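Local coordinates for ethyl tert-butyl ether degradation EthD protein (Ralstonia eutropha JMP134, PDB 3BF4) that is of unknown function but adopts a ferredoxin-like fold of the EthD family and may have oxidoreductase activity, at residues 38-42 and 43-47; 88-91 and 92-96; 103-106 and 107-111. The protein carries 3 engineered substitutions. All coordinates share one frame; numbering follows the deposited sequence.

Interaction 1: 38-42 and 43-47; sequences AYYCD and RHMPM. With EDO (1,2-ethanediol), chain C.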
# COMPACT_ATOMS: atom_id res chain seq x y z
N ALA A 38 -0.36 -15.71 -10.84
CA ALA A 38 0.58 -16.81 -10.53
C ALA A 38 2.00 -16.45 -10.98
O ALA A 38 2.94 -16.57 -10.21
CB ALA A 38 0.14 -18.14 -11.18
N TYR A 39 2.15 -16.02 -12.24
CA TYR A 39 3.45 -15.61 -12.78
C TYR A 39 4.01 -14.43 -11.97
O TYR A 39 5.17 -14.41 -11.59
CB TYR A 39 3.34 -15.20 -14.27
CG TYR A 39 4.67 -14.95 -14.96
CD1 TYR A 39 5.36 -13.73 -14.78
CD2 TYR A 39 5.25 -15.92 -15.78
CE1 TYR A 39 6.59 -13.49 -15.40
CE2 TYR A 39 6.50 -15.69 -16.42
CZ TYR A 39 7.15 -14.47 -16.22
OH TYR A 39 8.36 -14.21 -16.82
N TYR A 40 3.14 -13.46 -11.73
CA TYR A 40 3.50 -12.27 -10.96
C TYR A 40 4.13 -12.62 -9.60
O TYR A 40 5.22 -12.17 -9.28
CB TYR A 40 2.27 -11.39 -10.75
CG TYR A 40 2.55 -10.09 -10.06
CD1 TYR A 40 3.51 -9.21 -10.57
CD2 TYR A 40 1.83 -9.70 -8.93
CE1 TYR A 40 3.77 -7.98 -9.97
CE2 TYR A 40 2.08 -8.45 -8.31
CZ TYR A 40 3.05 -7.61 -8.84
OH TYR A 40 3.31 -6.41 -8.23
N CYS A 41 3.44 -13.48 -8.87
CA CYS A 41 3.85 -13.90 -7.54
C CYS A 41 5.05 -14.86 -7.46
O CYS A 41 5.93 -14.64 -6.64
CB CYS A 41 2.67 -14.56 -6.85
SG CYS A 41 3.00 -15.12 -5.20
N ASP A 42 5.05 -15.93 -8.27
CA ASP A 42 6.13 -16.96 -8.21
C ASP A 42 7.30 -16.75 -9.17
O ASP A 42 8.36 -17.33 -8.93
CB ASP A 42 5.66 -18.46 -8.18
CG ASP A 42 4.16 -18.67 -8.40
OD1 ASP A 42 3.37 -18.07 -7.65
OD2 ASP A 42 3.77 -19.50 -9.27
N ARG A 43 7.14 -15.92 -10.21
CA ARG A 43 8.23 -15.67 -11.20
C ARG A 43 8.76 -14.25 -11.15
O ARG A 43 9.95 -14.03 -10.92
CB ARG A 43 7.78 -15.98 -12.63
CG ARG A 43 7.24 -17.41 -12.87
CD ARG A 43 8.34 -18.40 -13.05
NE ARG A 43 8.97 -18.27 -14.37
CZ ARG A 43 8.60 -18.89 -15.51
NH1 ARG A 43 7.56 -19.73 -15.55
NH2 ARG A 43 9.29 -18.65 -16.63
N HIS A 44 7.87 -13.27 -11.33
CA HIS A 44 8.29 -11.88 -11.39
C HIS A 44 8.84 -11.31 -10.06
O HIS A 44 9.97 -10.82 -10.05
CB HIS A 44 7.17 -10.99 -11.94
CG HIS A 44 7.58 -9.56 -12.12
ND1 HIS A 44 8.38 -9.13 -13.15
CD2 HIS A 44 7.27 -8.46 -11.39
CE1 HIS A 44 8.55 -7.82 -13.06
NE2 HIS A 44 7.89 -7.40 -12.00
N MSE A 45 8.06 -11.39 -8.98
CA MSE A 45 8.46 -10.81 -7.68
C MSE A 45 9.78 -11.37 -7.09
O MSE A 45 10.58 -10.59 -6.58
CB MSE A 45 7.34 -10.90 -6.64
CG MSE A 45 6.09 -10.07 -6.95
SE MSE A 45 6.44 -8.18 -7.02
CE MSE A 45 7.02 -7.93 -5.16
N PRO A 46 9.99 -12.71 -7.13
CA PRO A 46 11.27 -13.25 -6.70
C PRO A 46 12.45 -12.77 -7.57
O PRO A 46 13.55 -12.57 -7.03
CB PRO A 46 11.05 -14.77 -6.82
CG PRO A 46 9.57 -14.91 -6.65
CD PRO A 46 9.06 -13.80 -7.47
N MSE A 47 12.22 -12.59 -8.87
CA MSE A 47 13.23 -12.02 -9.76
C MSE A 47 13.53 -10.56 -9.39
O MSE A 47 14.69 -10.18 -9.30
CB MSE A 47 12.84 -12.16 -11.24
CG MSE A 47 13.86 -11.58 -12.24
SE MSE A 47 13.72 -9.63 -12.54
CE MSE A 47 11.87 -9.58 -13.19
C1 EDO C . 6.61 -5.36 -9.44
O1 EDO C . 5.24 -5.00 -9.72
C2 EDO C . 7.61 -4.66 -10.37
O2 EDO C . 7.02 -4.34 -11.64
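Tyr40 and His44, one turn apart on helix 37-52, hold a 1,2-ethanediol molecule between them. Tyr40 OH and the diol O1 share a hydrogen bond of 2.8 Å, with O1 near the plane of the phenol ring, while O2 of the diol gives a weak bond of 3.2 Å to His44 NE2. The two rings meet rim to rim, their planes 18° apart, with Tyr40 CE1 3.8 Å from His44 CD2. With CG beside the backbone N (chi1 -65°), Met45 lays CG over one face of the Tyr40 ring, and the bend at chi2 brings SE obliquely to 4.4 Å from the ring centroid, a Met-aromatic contact; SE also touches the diol carbon C1. On another side of the helix Arg43 CB sits over the centre of the Tyr39 ring, 3.7 Å from its centroid, and the guanidinium, tilted 41° to that ring, receives Tyr39 CE2 over one face.

Behind these side chains the backbone widens into a pi-type turn: Tyr39 O accepts from both Arg43 N (2.8 Å) and His44 N (2.9 Å), which reach it from opposite faces of its carbonyl plane. Asp104 binds His44 ND1 and Tyr39 OH. The diol probably comes from the crystallisation liquor, but its hydroxyls, held by Tyr40, Tyr27 and, weakly, His44, mark a pocket able to bind hydroxyl groups.

Interaction 2: 88-91 and 92-96; sequences ENFY and AAMYY. Engineered in segment 88-91: Tyr91 (natural residue Gln). Engineered in segment 92-96: Tyr95 (natural residue Gln), Tyr96 (natural residue Glu).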
# COMPACT_ATOMS: atom_id res chain seq x y z
N GLU A 88 18.11 5.76 -2.15
CA GLU A 88 19.27 5.83 -3.05
C GLU A 88 19.71 4.43 -3.51
O GLU A 88 20.00 4.23 -4.69
CB GLU A 88 20.42 6.64 -2.45
CG GLU A 88 20.17 8.18 -2.40
CD GLU A 88 19.04 8.62 -1.43
OE1 GLU A 88 18.82 7.95 -0.38
OE2 GLU A 88 18.35 9.63 -1.73
N ASN A 89 19.72 3.48 -2.58
CA ASN A 89 20.03 2.09 -2.90
C ASN A 89 18.99 1.45 -3.82
O ASN A 89 19.37 0.71 -4.74
CB ASN A 89 20.27 1.23 -1.65
CG ASN A 89 21.66 1.43 -1.07
OD1 ASN A 89 22.65 1.42 -1.80
ND2 ASN A 89 21.74 1.56 0.23
N PHE A 90 17.71 1.74 -3.57
CA PHE A 90 16.64 1.26 -4.45
C PHE A 90 16.85 1.76 -5.89
O PHE A 90 16.81 0.95 -6.82
CB PHE A 90 15.25 1.66 -3.95
CG PHE A 90 14.15 1.42 -4.97
CD1 PHE A 90 13.65 0.14 -5.18
CD2 PHE A 90 13.65 2.48 -5.75
CE1 PHE A 90 12.66 -0.09 -6.13
CE2 PHE A 90 12.66 2.25 -6.70
CZ PHE A 90 12.17 0.96 -6.89
N TYR A 91 17.10 3.07 -6.05
CA TYR A 91 17.30 3.66 -7.38
C TYR A 91 18.54 3.13 -8.07
O TYR A 91 18.50 2.95 -9.29
CB TYR A 91 17.35 5.18 -7.35
CG TYR A 91 16.07 5.85 -6.89
CD1 TYR A 91 14.85 5.64 -7.56
CD2 TYR A 91 16.08 6.75 -5.81
CE1 TYR A 91 13.66 6.27 -7.13
CE2 TYR A 91 14.92 7.39 -5.38
CZ TYR A 91 13.72 7.15 -6.04
OH TYR A 91 12.60 7.82 -5.59
N ALA A 92 19.62 2.88 -7.33
CA ALA A 92 20.84 2.29 -7.90
C ALA A 92 20.51 0.94 -8.52
O ALA A 92 20.89 0.70 -9.65
CB ALA A 92 21.95 2.17 -6.88
N ALA A 93 19.76 0.11 -7.80
CA ALA A 93 19.28 -1.19 -8.33
C ALA A 93 18.41 -1.03 -9.59
O ALA A 93 18.54 -1.81 -10.52
CB ALA A 93 18.49 -1.98 -7.26
N MSE A 94 17.55 -0.01 -9.60
CA MSE A 94 16.69 0.28 -10.76
C MSE A 94 17.46 0.77 -11.98
O MSE A 94 17.03 0.51 -13.11
CB MSE A 94 15.56 1.24 -10.40
CG MSE A 94 14.59 0.67 -9.42
SE MSE A 94 13.75 -0.97 -10.04
CE MSE A 94 12.72 -0.16 -11.51
N TYR A 95 18.57 1.47 -11.79
CA TYR A 95 19.42 1.83 -12.91
C TYR A 95 20.06 0.56 -13.52
O TYR A 95 20.07 0.40 -14.75
CB TYR A 95 20.51 2.83 -12.52
CG TYR A 95 21.56 2.98 -13.62
CD1 TYR A 95 21.33 3.82 -14.73
CD2 TYR A 95 22.75 2.23 -13.60
CE1 TYR A 95 22.30 3.94 -15.77
CE2 TYR A 95 23.70 2.33 -14.62
CZ TYR A 95 23.48 3.19 -15.70
OH TYR A 95 24.44 3.27 -16.67
N TYR A 96 20.61 -0.30 -12.67
CA TYR A 96 21.27 -1.54 -13.13
C TYR A 96 20.33 -2.62 -13.66
O TYR A 96 20.68 -3.33 -14.59
CB TYR A 96 22.20 -2.14 -12.04
CG TYR A 96 23.54 -1.43 -11.94
CD1 TYR A 96 24.52 -1.65 -12.90
CD2 TYR A 96 23.82 -0.52 -10.90
CE1 TYR A 96 25.77 -0.98 -12.84
CE2 TYR A 96 25.05 0.17 -10.83
CZ TYR A 96 26.03 -0.08 -11.79
OH TYR A 96 27.25 0.57 -11.76
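Phe90 and Met94, four residues apart on helix 87-103, make the main side-chain contact of this turn, and it is apolar. Met94 CG stands over one face of the Phe90 ring, offset toward the rim, in a CH-pi contact 3.8 Å from the centroid; its nearest ring atom is Phe90 CZ at 3.5 Å. The selenium follows at a slant, with Met94 SE 4.7 Å from the centroid and 40° off the ring normal, a Met-aromatic contact. Phe90 CG lies opposite its own backbone N (chi1 169°), which leans the outward-running ring toward the next turn, where CG of Met94 meets it.

Backbone hydrogen bonds of the i to i+4 kind run alongside: Ala92 N to Glu88 O, Ala93 N to Asn89 O at 3.1 Å, Met94 N to Phe90 O at 3.0 Å and Tyr95 N to Tyr91 O at 2.9 Å. The methyl groups of Ala92 and Ala93 rest against carbonyl oxygens of the preceding turn, Ala93 CB lying 3.4 Å from Phe90 O.

Tyr91, Tyr95 and Tyr96 are engineered, replacing Gln, Gln and Glu; all three are exposed, though Tyr91 also reaches Ile117 of strand 114-120, on which the buried Phe90 packs. Phe90 and Ala93 both meet Leu52 of helix 37-52. This is a regular amphipathic alpha-helix, one of the two that pack on the antiparallel sheet of a ferredoxin-like fold.

Interaction 3: 103-106 and 107-111; sequences GDIA and NYTDI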
# COMPACT_ATOMS: atom_id res chain seq x y z
N GLY A 103 11.00 -5.09 -18.75
CA GLY A 103 10.86 -6.02 -19.87
C GLY A 103 10.06 -7.28 -19.57
O GLY A 103 9.54 -7.89 -20.49
N ASP A 104 9.98 -7.66 -18.29
CA ASP A 104 9.24 -8.85 -17.84
C ASP A 104 7.74 -8.59 -17.59
O ASP A 104 6.97 -9.56 -17.50
CB ASP A 104 9.88 -9.38 -16.54
CG ASP A 104 9.36 -10.76 -16.12
OD1 ASP A 104 9.31 -11.66 -16.97
OD2 ASP A 104 9.00 -10.95 -14.95
N ILE A 105 7.30 -7.32 -17.53
CA ILE A 105 5.90 -7.00 -17.22
C ILE A 105 4.94 -7.60 -18.27
O ILE A 105 3.89 -8.14 -17.91
CB ILE A 105 5.65 -5.48 -16.98
CG1 ILE A 105 6.56 -4.93 -15.87
CG2 ILE A 105 4.18 -5.24 -16.59
CD1 ILE A 105 6.40 -3.43 -15.60
N ALA A 106 5.33 -7.56 -19.55
CA ALA A 106 4.53 -8.15 -20.65
C ALA A 106 4.25 -9.66 -20.51
O ALA A 106 3.32 -10.16 -21.13
CB ALA A 106 5.20 -7.88 -22.01
N ASN A 107 5.06 -10.38 -19.73
CA ASN A 107 4.86 -11.81 -19.49
C ASN A 107 3.67 -12.16 -18.59
O ASN A 107 3.26 -13.32 -18.56
CB ASN A 107 6.15 -12.44 -18.95
CG ASN A 107 7.30 -12.36 -19.95
OD1 ASN A 107 7.11 -12.53 -21.15
ND2 ASN A 107 8.50 -12.09 -19.45
N TYR A 108 3.16 -11.19 -17.82
CA TYR A 108 1.99 -11.41 -16.97
C TYR A 108 0.86 -10.39 -17.12
O TYR A 108 -0.24 -10.66 -16.64
CB TYR A 108 2.40 -11.52 -15.49
CG TYR A 108 3.09 -10.31 -14.90
CD1 TYR A 108 2.36 -9.29 -14.29
CD2 TYR A 108 4.48 -10.20 -14.92
CE1 TYR A 108 3.01 -8.16 -13.73
CE2 TYR A 108 5.13 -9.10 -14.36
CZ TYR A 108 4.40 -8.08 -13.78
OH TYR A 108 5.04 -7.00 -13.25
N THR A 109 1.10 -9.24 -17.76
CA THR A 109 0.06 -8.22 -17.91
C THR A 109 0.37 -7.14 -18.96
O THR A 109 1.54 -6.89 -19.28
CB THR A 109 -0.19 -7.46 -16.56
OG1 THR A 109 -1.36 -6.64 -16.65
CG2 THR A 109 1.03 -6.57 -16.15
N ASP A 110 -0.68 -6.52 -19.50
CA ASP A 110 -0.56 -5.35 -20.39
C ASP A 110 -0.98 -4.06 -19.65
O ASP A 110 -1.05 -2.99 -20.26
CB ASP A 110 -1.39 -5.52 -21.68
CG ASP A 110 -0.74 -6.47 -22.69
OD1 ASP A 110 0.51 -6.50 -22.82
OD2 ASP A 110 -1.49 -7.18 -23.39
N ILE A 111 -1.19 -4.14 -18.33
CA ILE A 111 -1.57 -2.99 -17.50
C ILE A 111 -0.30 -2.23 -17.09
O ILE A 111 0.62 -2.83 -16.54
CB ILE A 111 -2.37 -3.44 -16.23
CG1 ILE A 111 -3.65 -4.20 -16.64
CG2 ILE A 111 -2.70 -2.22 -15.35
CD1 ILE A 111 -4.52 -4.68 -15.48
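Ile105 O is gripped by two backbone donors, Tyr108 N at 3.1 Å and Thr109 N at 3.0 Å. The first stands well above the carbonyl plane, whereas the second lies nearly along the C=O axis. The same oxygen sits over the centre of the Tyr108 ring, 3.6 Å above its plane. Tyr108 CG lies between its own N and carbonyl carbon (chi1 61°), a rotation that folds the ring back beneath this turn, where CE2 comes 3.6 Å from Ile105 CA. The methyls Ile105 CG2 and Thr109 CG2 lie side by side.

One residue earlier along the chain, Asn107 ND2 gives a short bond of 2.6 Å to Asp104 OD1 on the anti side of the carboxylate, somewhat out of its plane; the oxygen lies in the amide plane, and the carboxylate is turned 63° from it. Asp104 also binds Tyr39 through OD1 and His44 through OD2, so three groups fix its rotation. Tyr108 OH bonds to Tyr27. Farther on, Thr109 OG1 accepts from Ile111 N at 3.0 Å and is itself bonded to Arg34 O. Two features thus shape this connection between helix 87-103 and strand 114-120: irregular helical turns and an ST turn.

In the fold
Interactions 1 and 3 meet directly, with centres about 11 Å apart: a carboxylate of the loop after helix 87-103 joins the two, and Tyr108 packs against Tyr40. Together they form a partly buried aromatic and polar region beside the bound diol. Interaction 2, near the start of helix 87-103, lies about 20 and 21 Å from interactions 1 and 3, centre to centre, and touches neither. Each contact is only partly buried, yet the inward chemistry differs: interaction 2 turns Phe90 and Ala93 into an apolar interior and exposes its tyrosines, whereas interactions 1 and 3 carry polar groups inward. Interaction 3 follows the same helix that holds interaction 2, but is held by irregular turns.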